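PDB 5ZRU: alpha-1,3-glucanase from Bacillus circulans, which hydrolyses alpha-1,3-glucan, this chain being the catalytic unit of a longer glycoside hydrolase family 87 enzyme that probably also binds carbohydrate through other domains. Local coordinates for residues S286-R291 against A296-F301; F137-W142 against S369-G374; I257-P262 against E317-G322; I269-R272 against D278-H281. All coordinates share one frame; numbering follows the deposited sequence.

Contact 1: S286-R291 against A296-F301. With PE5 (3,6,9,12,15,18,21,24-octaoxahexacosan-1-ol), chain C.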
# COMPACT_ATOMS: atom_id res chain seq x y z
N SER A 286 -12.59 6.58 3.96
CA SER A 286 -13.41 7.17 2.92
C SER A 286 -14.84 6.65 2.96
O SER A 286 -15.20 5.80 3.78
CB SER A 286 -12.84 6.86 1.54
OG SER A 286 -13.19 5.52 1.23
N ASN A 287 -15.67 7.14 2.04
CA ASN A 287 -16.88 6.44 1.62
C ASN A 287 -16.79 6.09 0.13
O ASN A 287 -17.77 6.20 -0.62
CB ASN A 287 -18.15 7.25 1.91
CG ASN A 287 -19.40 6.39 1.82
OD1 ASN A 287 -19.31 5.16 1.89
ND2 ASN A 287 -20.56 7.03 1.68
N LEU A 288 -15.61 5.64 -0.30
CA LEU A 288 -15.29 5.51 -1.72
C LEU A 288 -15.22 4.05 -2.13
O LEU A 288 -14.51 3.26 -1.50
CB LEU A 288 -13.96 6.21 -2.02
CG LEU A 288 -13.54 6.19 -3.49
CD1 LEU A 288 -14.50 7.06 -4.31
CD2 LEU A 288 -12.10 6.66 -3.64
N ARG A 289 -15.95 3.69 -3.20
CA ARG A 289 -15.89 2.32 -3.72
C ARG A 289 -15.48 2.25 -5.19
O ARG A 289 -15.46 1.14 -5.74
CB ARG A 289 -17.23 1.60 -3.55
CG ARG A 289 -18.42 2.32 -4.20
CD ARG A 289 -19.68 1.42 -4.20
NE ARG A 289 -19.69 0.42 -5.26
CZ ARG A 289 -20.08 0.66 -6.51
NH1 ARG A 289 -20.48 1.88 -6.85
NH2 ARG A 289 -20.07 -0.31 -7.42
N SER A 290 -15.15 3.37 -5.82
CA SER A 290 -14.80 3.38 -7.24
C SER A 290 -13.63 4.33 -7.50
O SER A 290 -13.51 5.38 -6.86
CB SER A 290 -16.01 3.81 -8.10
OG SER A 290 -15.63 3.99 -9.46
N ARG A 291 -12.79 3.95 -8.46
CA ARG A 291 -11.76 4.85 -8.98
C ARG A 291 -12.30 5.91 -9.93
O ARG A 291 -11.55 6.83 -10.28
CB ARG A 291 -10.69 4.05 -9.73
CG ARG A 291 -9.73 3.28 -8.86
CD ARG A 291 -8.54 2.76 -9.67
NE ARG A 291 -7.66 3.84 -10.13
CZ ARG A 291 -6.50 3.64 -10.74
NH1 ARG A 291 -6.09 2.40 -10.97
NH2 ARG A 291 -5.75 4.66 -11.12
N ALA A 296 -11.45 10.14 -9.84
CA ALA A 296 -12.09 10.14 -8.53
C ALA A 296 -11.76 11.41 -7.75
O ALA A 296 -12.61 11.91 -7.01
CB ALA A 296 -11.66 8.90 -7.73
N VAL A 297 -10.54 11.94 -7.91
CA VAL A 297 -10.04 13.08 -7.13
C VAL A 297 -10.38 12.89 -5.66
O VAL A 297 -11.02 13.75 -5.03
CB VAL A 297 -10.60 14.40 -7.68
CG1 VAL A 297 -9.83 15.59 -7.10
CG2 VAL A 297 -10.51 14.39 -9.20
N TYR A 298 -9.96 11.77 -5.10
CA TYR A 298 -10.43 11.34 -3.78
C TYR A 298 -9.31 10.55 -3.12
O TYR A 298 -9.49 9.43 -2.63
CB TYR A 298 -11.73 10.55 -3.95
CG TYR A 298 -12.68 10.41 -2.76
CD1 TYR A 298 -12.20 10.13 -1.48
CD2 TYR A 298 -14.06 10.51 -2.94
CE1 TYR A 298 -13.08 9.96 -0.41
CE2 TYR A 298 -14.94 10.34 -1.88
CZ TYR A 298 -14.44 10.05 -0.61
OH TYR A 298 -15.30 9.89 0.45
N LYS A 299 -8.10 11.10 -3.17
CA LYS A 299 -6.98 10.51 -2.46
C LYS A 299 -7.01 10.97 -1.01
O LYS A 299 -7.60 12.01 -0.67
CB LYS A 299 -5.65 10.89 -3.11
CG LYS A 299 -5.48 10.45 -4.57
CD LYS A 299 -5.84 11.59 -5.55
CE LYS A 299 -5.44 11.20 -6.98
NZ LYS A 299 -5.75 12.29 -7.96
N GLY A 300 -6.37 10.19 -0.13
CA GLY A 300 -6.33 10.57 1.28
C GLY A 300 -5.72 11.95 1.49
O GLY A 300 -6.27 12.79 2.21
N PHE A 301 -4.58 12.19 0.85
CA PHE A 301 -3.87 13.47 0.92
C PHE A 301 -3.48 13.89 -0.49
O PHE A 301 -2.92 13.08 -1.23
CB PHE A 301 -2.62 13.36 1.80
CG PHE A 301 -2.88 12.92 3.21
CD1 PHE A 301 -3.30 13.83 4.18
CD2 PHE A 301 -2.70 11.60 3.58
CE1 PHE A 301 -3.53 13.42 5.49
CE2 PHE A 301 -2.92 11.18 4.89
CZ PHE A 301 -3.34 12.09 5.84
C48 PE5 C . -19.59 5.78 6.03
C50 PE5 C . -18.95 4.75 5.10
O1 PE5 C . -19.80 3.64 4.96
C1 PE5 C . -19.34 2.66 4.06
C2 PE5 C . -20.22 1.41 4.13
O2 PE5 C . -20.11 0.82 5.39
C3 PE5 C . -20.98 -0.25 5.64
C4 PE5 C . -20.79 -0.74 7.08
O3 PE5 C . -19.45 -1.10 7.29
C5 PE5 C . -19.14 -1.65 8.55
C6 PE5 C . -17.90 -0.97 9.14
O4 PE5 C . -16.71 -1.59 8.74
C7 PE5 C . -15.64 -0.74 8.44
C8 PE5 C . -15.38 0.23 9.60
O5 PE5 C . -14.58 1.28 9.16
C9 PE5 C . -14.48 2.36 10.05
C10 PE5 C . -13.11 2.33 10.72
O6 PE5 C . -13.28 2.34 12.10
C11 PE5 C . -12.18 1.86 12.82
C12 PE5 C . -12.56 1.65 14.28
O7 PE5 C . -11.76 2.50 15.04
C13 PE5 C . -11.29 1.96 16.24
C14 PE5 C . -11.01 3.11 17.20
O8 PE5 C . -11.97 4.10 16.99
C15 PE5 C . -11.82 5.27 17.75
C16 PE5 C . -13.04 5.44 18.68
O52 PE5 C . -13.88 6.46 18.22
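One face of the Tyr298 ring is roofed by Leu288, whose CB stands 4.1 Å from the ring centroid and only 7° off the ring normal, a CH-pi contact centred on the ring. Beyond CB, the two methyls of Leu288 run back along the same ring toward its root: CD1 comes to 3.7 Å from Tyr298 CD2, while CD2 reaches Tyr298 CG and CB. With CG of Leu288 opposite its backbone N (chi1 -177°), the branched end spreads over the ring, which suits a flat aromatic partner. Ser286 CB and the backbone N of Asn287 approach the ring obliquely at its hydroxyl end, Ser286 CB lying 3.7 Å from Tyr298 CE1.

Both segments belong to the long excursion between strands 277-285 and 301-302 of the parallel beta-helix, the fold of the pectate-lyase-like clan. Here a phenol is useful because its polar end ties the loop to itself: Asn287 N donates to Tyr298 OH at 3.2 Å, nearly straight at 169°, and the hydroxyl in turn bonds to Asn261 O. Next to it Ser286 forms an ST turn, its OG accepting from Leu288 N at 2.9 Å and also bonding to His318 O.

Asn287 sends its amide away from the tyrosine; ND2 bonds to Thr260 O, and OD1 rests 3.3 Å from C50 of the bound polyethylene glycol. At the other end of the loop the small Ala296 lets its CB sit 3.3 Å from Arg291 O. The side chain of Arg291 turns off toward metal-binding Glu294 and Asp375.

Contact 2: F137-W142 against S369-G374. With PE5 (3,6,9,12,15,18,21,24-octaoxahexacosan-1-ol), chain C.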
# COMPACT_ATOMS: atom_id res chain seq x y z
N PHE A 137 -9.61 -8.93 -0.37
CA PHE A 137 -9.41 -8.79 1.06
C PHE A 137 -9.46 -7.33 1.48
O PHE A 137 -9.24 -6.41 0.68
CB PHE A 137 -8.08 -9.44 1.50
CG PHE A 137 -8.13 -10.95 1.56
CD1 PHE A 137 -7.96 -11.72 0.41
CD2 PHE A 137 -8.37 -11.60 2.77
CE1 PHE A 137 -8.02 -13.11 0.47
CE2 PHE A 137 -8.43 -13.00 2.84
CZ PHE A 137 -8.25 -13.76 1.69
N ASP A 138 -9.76 -7.11 2.76
CA ASP A 138 -9.86 -5.78 3.34
C ASP A 138 -9.47 -5.91 4.81
O ASP A 138 -9.19 -7.00 5.30
CB ASP A 138 -11.28 -5.21 3.19
CG ASP A 138 -11.33 -3.68 3.27
OD1 ASP A 138 -10.27 -3.05 3.48
OD2 ASP A 138 -12.43 -3.11 3.13
N GLU A 139 -9.46 -4.78 5.53
CA GLU A 139 -9.11 -4.80 6.94
C GLU A 139 -10.13 -4.02 7.75
O GLU A 139 -10.82 -3.14 7.23
CB GLU A 139 -7.70 -4.22 7.18
CG GLU A 139 -6.61 -5.09 6.58
CD GLU A 139 -5.22 -4.59 6.89
OE1 GLU A 139 -5.07 -3.60 7.63
OE2 GLU A 139 -4.27 -5.18 6.37
N VAL A 140 -10.24 -4.39 9.03
CA VAL A 140 -10.91 -3.58 10.04
C VAL A 140 -10.02 -3.60 11.27
O VAL A 140 -9.14 -4.45 11.40
CB VAL A 140 -12.33 -4.09 10.40
CG1 VAL A 140 -13.30 -3.87 9.24
CG2 VAL A 140 -12.30 -5.56 10.81
N HIS A 141 -10.24 -2.64 12.17
CA HIS A 141 -9.53 -2.67 13.44
C HIS A 141 -10.48 -2.25 14.55
O HIS A 141 -11.48 -1.57 14.31
CB HIS A 141 -8.25 -1.81 13.42
CG HIS A 141 -8.49 -0.34 13.24
ND1 HIS A 141 -8.71 0.24 12.00
CD2 HIS A 141 -8.48 0.68 14.13
CE1 HIS A 141 -8.86 1.54 12.15
NE2 HIS A 141 -8.73 1.84 13.43
N TRP A 142 -10.17 -2.68 15.77
CA TRP A 142 -10.99 -2.34 16.93
C TRP A 142 -10.11 -2.42 18.17
O TRP A 142 -9.01 -2.96 18.14
CB TRP A 142 -12.20 -3.27 17.05
CG TRP A 142 -11.84 -4.72 17.32
CD1 TRP A 142 -11.66 -5.31 18.55
CD2 TRP A 142 -11.61 -5.76 16.35
NE1 TRP A 142 -11.34 -6.64 18.40
CE2 TRP A 142 -11.31 -6.94 17.06
CE3 TRP A 142 -11.64 -5.80 14.95
CZ2 TRP A 142 -11.03 -8.14 16.42
CZ3 TRP A 142 -11.36 -7.00 14.31
CH2 TRP A 142 -11.07 -8.16 15.05
N SER A 369 3.82 0.84 6.64
CA SER A 369 3.15 -0.38 6.21
C SER A 369 2.31 -0.01 4.99
O SER A 369 1.39 0.81 5.11
CB SER A 369 2.28 -0.94 7.33
OG SER A 369 1.35 -1.91 6.84
N ILE A 370 2.65 -0.58 3.83
CA ILE A 370 2.01 -0.26 2.56
C ILE A 370 1.34 -1.56 2.10
O ILE A 370 2.03 -2.46 1.62
CB ILE A 370 3.02 0.23 1.51
CG1 ILE A 370 3.96 1.29 2.13
CG2 ILE A 370 2.29 0.74 0.24
CD1 ILE A 370 3.25 2.56 2.58
N ARG A 371 0.02 -1.68 2.25
CA ARG A 371 -0.58 -3.01 2.14
C ARG A 371 -1.86 -3.00 1.31
O ARG A 371 -2.73 -2.15 1.52
CB ARG A 371 -0.88 -3.59 3.54
CG ARG A 371 -1.37 -5.03 3.50
CD ARG A 371 -1.73 -5.55 4.90
NE ARG A 371 -0.57 -5.61 5.78
CZ ARG A 371 -0.63 -5.56 7.12
NH1 ARG A 371 -1.79 -5.42 7.75
NH2 ARG A 371 0.49 -5.63 7.82
N ASN A 372 -1.97 -3.95 0.38
CA ASN A 372 -3.25 -4.28 -0.26
C ASN A 372 -3.78 -3.13 -1.12
O ASN A 372 -4.98 -2.86 -1.14
CB ASN A 372 -4.29 -4.71 0.78
CG ASN A 372 -5.41 -5.56 0.18
OD1 ASN A 372 -5.16 -6.48 -0.59
ND2 ASN A 372 -6.65 -5.26 0.56
N ASN A 373 -2.89 -2.46 -1.84
CA ASN A 373 -3.27 -1.35 -2.70
C ASN A 373 -3.41 -1.79 -4.15
O ASN A 373 -2.84 -2.79 -4.59
CB ASN A 373 -2.24 -0.21 -2.57
CG ASN A 373 -2.23 0.39 -1.18
OD1 ASN A 373 -3.21 0.99 -0.75
ND2 ASN A 373 -1.12 0.23 -0.45
N GLY A 374 -4.19 -1.01 -4.91
CA GLY A 374 -4.61 -1.40 -6.25
C GLY A 374 -3.84 -0.80 -7.40
O GLY A 374 -4.35 -0.73 -8.53
C48 PE5 C . -19.59 5.78 6.03
C50 PE5 C . -18.95 4.75 5.10
O1 PE5 C . -19.80 3.64 4.96
C1 PE5 C . -19.34 2.66 4.06
C2 PE5 C . -20.22 1.41 4.13
O2 PE5 C . -20.11 0.82 5.39
C3 PE5 C . -20.98 -0.25 5.64
C4 PE5 C . -20.79 -0.74 7.08
O3 PE5 C . -19.45 -1.10 7.29
C5 PE5 C . -19.14 -1.65 8.55
C6 PE5 C . -17.90 -0.97 9.14
O4 PE5 C . -16.71 -1.59 8.74
C7 PE5 C . -15.64 -0.74 8.44
C8 PE5 C . -15.38 0.23 9.60
O5 PE5 C . -14.58 1.28 9.16
C9 PE5 C . -14.48 2.36 10.05
C10 PE5 C . -13.11 2.33 10.72
O6 PE5 C . -13.28 2.34 12.10
C11 PE5 C . -12.18 1.86 12.82
C12 PE5 C . -12.56 1.65 14.28
O7 PE5 C . -11.76 2.50 15.04
C13 PE5 C . -11.29 1.96 16.24
C14 PE5 C . -11.01 3.11 17.20
O8 PE5 C . -11.97 4.10 16.99
C15 PE5 C . -11.82 5.27 17.75
C16 PE5 C . -13.04 5.44 18.68
O52 PE5 C . -13.88 6.46 18.22
O HOH W 1 -7.19 -8.05 -1.66
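Glu139 and Arg371 join the two parts of the catalytic unit: Glu139 lies on strand 132-144 of the antiparallel beta-sheet domain, Arg371 on strand 369-371 of the parallel beta-helix. The ionic part is a salt bridge through one oxygen and one nitrogen. Arg371 NH1 points straight at Glu139 OE2 (2.8 Å, 176°), meeting it on the syn side but tilted out of the carboxylate plane. The bond lies in the guanidinium plane, but the carboxylate is turned 51° against that plane, so the two groups do not pair as a flat bidentate couple. A bend at chi3 (-64°) in Arg371 carries its flat end across Glu139. The remaining nitrogens serve other acids, NH2 bridging to Glu172 and NE to Glu402, while Glu139 OE1 pairs with Arg347. A leucine in place of Arg371 would probably leave Glu172 and Glu402 without this counter-charge in a buried setting, and Glu139 with Arg347 but no mate for OE2.

The hydrogen bonds outside the salt bridge come from Asn372, just past the strand end. Its left-handed backbone conformation is one that asparagine tolerates well. ND2 gives a bent bond to Phe137 O at 2.8 Å, arriving well above the carbonyl plane, and also bonds to Asn348 OD1. Asn372 OD1 bonds to Arg80 NH2.

A water completes the link at this end: it accepts from Phe137 N at 2.9 Å and sits 2.8 Å from Asn372 OD1.

Contact 3: I257-P262 against E317-G322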
# COMPACT_ATOMS: atom_id res chain seq x y z
N ILE A 257 -11.15 10.24 11.28
CA ILE A 257 -11.81 11.13 10.33
C ILE A 257 -12.53 10.24 9.32
O ILE A 257 -11.89 9.48 8.58
CB ILE A 257 -10.83 12.08 9.64
CG1 ILE A 257 -10.22 13.07 10.64
CG2 ILE A 257 -11.56 12.85 8.53
CD1 ILE A 257 -9.21 14.04 9.99
N GLN A 258 -13.85 10.34 9.29
CA GLN A 258 -14.68 9.51 8.42
C GLN A 258 -15.29 10.39 7.35
O GLN A 258 -16.17 11.20 7.64
CB GLN A 258 -15.77 8.79 9.21
CG GLN A 258 -16.70 7.99 8.30
CD GLN A 258 -15.99 6.82 7.66
OE1 GLN A 258 -15.51 5.92 8.37
NE2 GLN A 258 -15.89 6.82 6.33
N PHE A 259 -14.82 10.26 6.11
CA PHE A 259 -15.48 10.94 5.01
C PHE A 259 -16.74 10.17 4.64
O PHE A 259 -16.70 8.95 4.50
CB PHE A 259 -14.53 11.08 3.81
CG PHE A 259 -13.40 12.04 4.06
CD1 PHE A 259 -13.58 13.40 3.85
CD2 PHE A 259 -12.17 11.59 4.55
CE1 PHE A 259 -12.56 14.29 4.09
CE2 PHE A 259 -11.14 12.48 4.79
CZ PHE A 259 -11.32 13.83 4.56
N THR A 260 -17.86 10.89 4.52
CA THR A 260 -19.15 10.25 4.35
C THR A 260 -19.71 10.35 2.94
O THR A 260 -20.73 9.71 2.65
CB THR A 260 -20.18 10.86 5.31
OG1 THR A 260 -20.30 12.27 5.06
CG2 THR A 260 -19.75 10.65 6.76
N ASN A 261 -19.08 11.11 2.05
CA ASN A 261 -19.64 11.38 0.73
C ASN A 261 -19.05 10.42 -0.28
O ASN A 261 -17.82 10.39 -0.44
CB ASN A 261 -19.36 12.83 0.33
CG ASN A 261 -20.22 13.31 -0.83
OD1 ASN A 261 -20.53 12.55 -1.74
ND2 ASN A 261 -20.57 14.59 -0.81
N PRO A 262 -19.86 9.62 -0.99
CA PRO A 262 -19.32 8.66 -1.96
C PRO A 262 -19.02 9.24 -3.33
O PRO A 262 -18.51 8.52 -4.19
CB PRO A 262 -20.44 7.62 -2.05
CG PRO A 262 -21.69 8.47 -1.93
CD PRO A 262 -21.33 9.52 -0.87
N GLU A 317 -7.02 4.46 4.68
CA GLU A 317 -7.43 3.35 3.85
C GLU A 317 -8.69 3.70 3.06
O GLU A 317 -9.45 4.59 3.42
CB GLU A 317 -7.66 2.07 4.67
CG GLU A 317 -8.62 2.17 5.83
CD GLU A 317 -8.67 0.88 6.67
OE1 GLU A 317 -8.02 -0.12 6.31
OE2 GLU A 317 -9.38 0.88 7.71
N HIS A 318 -8.89 2.95 1.97
CA HIS A 318 -10.08 3.00 1.13
C HIS A 318 -10.19 4.27 0.31
O HIS A 318 -11.27 4.61 -0.19
CB HIS A 318 -11.35 2.79 1.97
CG HIS A 318 -11.31 1.56 2.82
ND1 HIS A 318 -11.82 1.52 4.09
CD2 HIS A 318 -10.81 0.33 2.56
CE1 HIS A 318 -11.63 0.31 4.60
NE2 HIS A 318 -11.02 -0.43 3.69
N PHE A 319 -9.08 4.98 0.12
CA PHE A 319 -9.10 6.14 -0.76
C PHE A 319 -8.71 5.73 -2.18
O PHE A 319 -8.32 4.59 -2.43
CB PHE A 319 -8.19 7.24 -0.21
CG PHE A 319 -8.71 7.86 1.06
CD1 PHE A 319 -9.60 8.91 1.01
CD2 PHE A 319 -8.35 7.34 2.29
CE1 PHE A 319 -10.12 9.47 2.18
CE2 PHE A 319 -8.84 7.88 3.47
CZ PHE A 319 -9.74 8.95 3.41
N GLU A 320 -8.82 6.68 -3.11
CA GLU A 320 -8.36 6.43 -4.47
C GLU A 320 -6.89 6.07 -4.48
O GLU A 320 -6.48 5.07 -5.08
CB GLU A 320 -8.62 7.67 -5.33
CG GLU A 320 -8.06 7.58 -6.74
CD GLU A 320 -8.17 8.90 -7.47
OE1 GLU A 320 -8.43 9.93 -6.81
OE2 GLU A 320 -7.99 8.91 -8.71
N CYS A 321 -6.08 6.90 -3.82
CA CYS A 321 -4.71 6.61 -3.45
C CYS A 321 -4.54 7.05 -2.01
O CYS A 321 -5.30 7.89 -1.52
CB CYS A 321 -3.69 7.36 -4.32
SG CYS A 321 -3.89 7.21 -6.10
N GLY A 322 -3.53 6.51 -1.34
CA GLY A 322 -3.22 6.99 0.00
C GLY A 322 -2.77 8.45 -0.04
O GLY A 322 -3.35 9.31 0.63
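Inside the parallel beta-helix, Phe259 at the end of strand 255-259 meets Phe319 in the loop that follows strand 310-317. Each ring contributes one side: the CD2 and CE2 atoms of Phe259 lie against CE1 and CZ of Phe319. The nearest approach is 3.8 Å, from Phe259 CD2 to Phe319 CZ, with CD2 lying at the edge of the Phe319 ring and close to its plane. The side chains cross at about a right angle; the ring planes stand at 82° and the centroids 5.9 Å apart. Both phenylalanines place CG opposite their carbonyl carbon (chi1 -69° in each), which brings the rings out from separate backbones whose CA atoms remain 9.9 Å apart.

Strand 255-259 runs parallel to 277-285, and 277-285 parallel to 310-317, so the two rings come from coils with another coil between them. Met284 of that intervening strand touches both rings, and Leu229, on the strand at the other side of 255-259, also packs on Phe259. Large apolar side chains suit this interior, where they bridge the rise from coil to coil without needing polar partners.

The polar neighbours are satisfied by other partners. Gln258, the residue before Phe259, directs CB away from 317-322 and folds back so that NE2 donates to Phe259 O (2.9 Å, 166°), from above the carbonyl plane; its OE1 bonds to Asn285 ND2. His318, the residue before Phe319, uses both ring nitrogens, ND1 with Asn285 OD1 and NE2 with Asp138 OD1 of the other domain.

Contact 4: I269-R272 against D278-H281. With ZN (zinc ion), chain F; CA (calcium ion), chain L.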
# COMPACT_ATOMS: atom_id res chain seq x y z
N ILE A 269 -8.24 14.86 1.78
CA ILE A 269 -7.68 16.14 2.19
C ILE A 269 -6.88 16.75 1.05
O ILE A 269 -5.99 16.10 0.49
CB ILE A 269 -6.81 15.99 3.45
CG1 ILE A 269 -7.68 15.63 4.65
CG2 ILE A 269 -6.03 17.29 3.72
CD1 ILE A 269 -6.87 15.38 5.96
N SER A 270 -7.18 18.01 0.71
CA SER A 270 -6.42 18.74 -0.29
C SER A 270 -5.63 19.82 0.44
O SER A 270 -6.22 20.73 1.02
CB SER A 270 -7.32 19.37 -1.35
OG SER A 270 -6.61 20.34 -2.12
N PHE A 271 -4.30 19.72 0.41
CA PHE A 271 -3.42 20.73 1.00
C PHE A 271 -3.10 21.81 -0.02
O PHE A 271 -2.74 21.51 -1.16
CB PHE A 271 -2.10 20.12 1.47
CG PHE A 271 -2.22 19.17 2.64
CD1 PHE A 271 -2.73 19.59 3.86
CD2 PHE A 271 -1.73 17.87 2.53
CE1 PHE A 271 -2.80 18.72 4.94
CE2 PHE A 271 -1.79 16.99 3.60
CZ PHE A 271 -2.33 17.42 4.81
N ARG A 272 -3.20 23.07 0.41
CA ARG A 272 -2.72 24.22 -0.36
C ARG A 272 -1.72 24.97 0.52
O ARG A 272 -2.02 26.04 1.06
CB ARG A 272 -3.88 25.13 -0.82
CG ARG A 272 -4.91 24.43 -1.70
CD ARG A 272 -4.31 24.02 -3.03
NE ARG A 272 -5.29 23.36 -3.89
CZ ARG A 272 -5.01 22.82 -5.07
NH1 ARG A 272 -3.77 22.84 -5.54
NH2 ARG A 272 -5.98 22.25 -5.79
N ASP A 278 2.69 19.84 9.10
CA ASP A 278 2.97 18.67 9.93
C ASP A 278 1.62 18.10 10.32
O ASP A 278 0.85 18.75 11.04
CB ASP A 278 3.80 19.03 11.18
CG ASP A 278 4.23 17.78 11.95
OD1 ASP A 278 5.17 17.11 11.51
OD2 ASP A 278 3.60 17.46 12.98
N PHE A 279 1.32 16.91 9.81
CA PHE A 279 0.00 16.30 9.97
C PHE A 279 0.24 14.92 10.56
O PHE A 279 1.00 14.13 9.99
CB PHE A 279 -0.71 16.22 8.61
CG PHE A 279 -2.14 15.78 8.68
CD1 PHE A 279 -2.47 14.45 8.92
CD2 PHE A 279 -3.17 16.70 8.48
CE1 PHE A 279 -3.80 14.04 8.98
CE2 PHE A 279 -4.51 16.29 8.55
CZ PHE A 279 -4.82 14.97 8.80
N SER A 280 -0.41 14.62 11.69
CA SER A 280 -0.03 13.37 12.36
C SER A 280 -1.15 12.85 13.24
O SER A 280 -2.05 13.59 13.66
CB SER A 280 1.23 13.55 13.21
OG SER A 280 1.01 14.44 14.30
N HIS A 281 -1.06 11.54 13.51
CA HIS A 281 -1.74 10.88 14.64
C HIS A 281 -3.25 10.83 14.44
O HIS A 281 -4.03 11.10 15.35
CB HIS A 281 -1.35 11.54 15.96
CG HIS A 281 0.02 11.16 16.40
ND1 HIS A 281 0.38 9.85 16.64
CD2 HIS A 281 1.14 11.90 16.57
CE1 HIS A 281 1.66 9.80 16.97
NE2 HIS A 281 2.14 11.03 16.94
ZN ZN F . 4.67 15.98 13.84
CA CA L . 4.06 11.76 17.65
O HOH W 2 3.50 15.81 15.60
O HOH W 3 5.89 11.08 16.59
O HOH W 4 4.05 14.10 17.21
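Phe279 takes two hydrophobic partners from strand 269-273, and these make the tight part of the contact. Ile269 comes at its far end from the opposite direction, CD1 lying 3.5 Å from Phe279 CZ. Phe271 turns the edge of its ring toward the face of Phe279 in an offset edge-to-face pair, with centroids 5.9 Å apart, planes at 71°, and CZ 3.8 Å from Phe279 CD2. The Phe279 ring gets there because its CG stands opposite the backbone N (chi1 -172°). An alanine here would probably open a gap beside Ile269 CD1 and leave the Phe271 edge without its aromatic face.

Asp278 and Ser280, on the reverse of the strand, add nothing to this hydrophobic contact and meet metal and water instead. Asp278 binds zinc closely through OD2 at 2.0 Å and more loosely through OD1 at 2.6 Å, His3 and His312 completing the protein ligands. A water 2.1 Å from the zinc lies 3.1 Å from Ser280 OG. The partly exposed side begins at His281, where the chain turns a corner; its NE2 holds an ion modelled as calcium that also carries two waters.

Among the neighbouring strands, Phe279 packs between Ile247 of 245-249 and Val314 of 310-317, and its ring also meets Phe301 edge-to-face.

Overall arrangement
Contacts 1, 3 and 4 lie wholly in the beta-helix, whereas contact 2 bridges it to the antiparallel sheet domain. Along the chain contact 2 spans everything else; within it contact 3 brackets contact 4 and then contact 1, which follow in series. Contacts 1 and 3 practically merge, their centres 5 Å apart, and they share probable hydrogen bonds Ser286 OG to His318 O and Tyr298 OH to Asn261 O. Contact 4 sits about 14 Å from contact 3, centre to centre, and meets contact 1 through Phe301. The centres of contacts 2 and 3 are about 13 Å apart, and Asp138 meets His318 between them, so a probable hydrogen bond ties the loop of contact 3 to the domain interface.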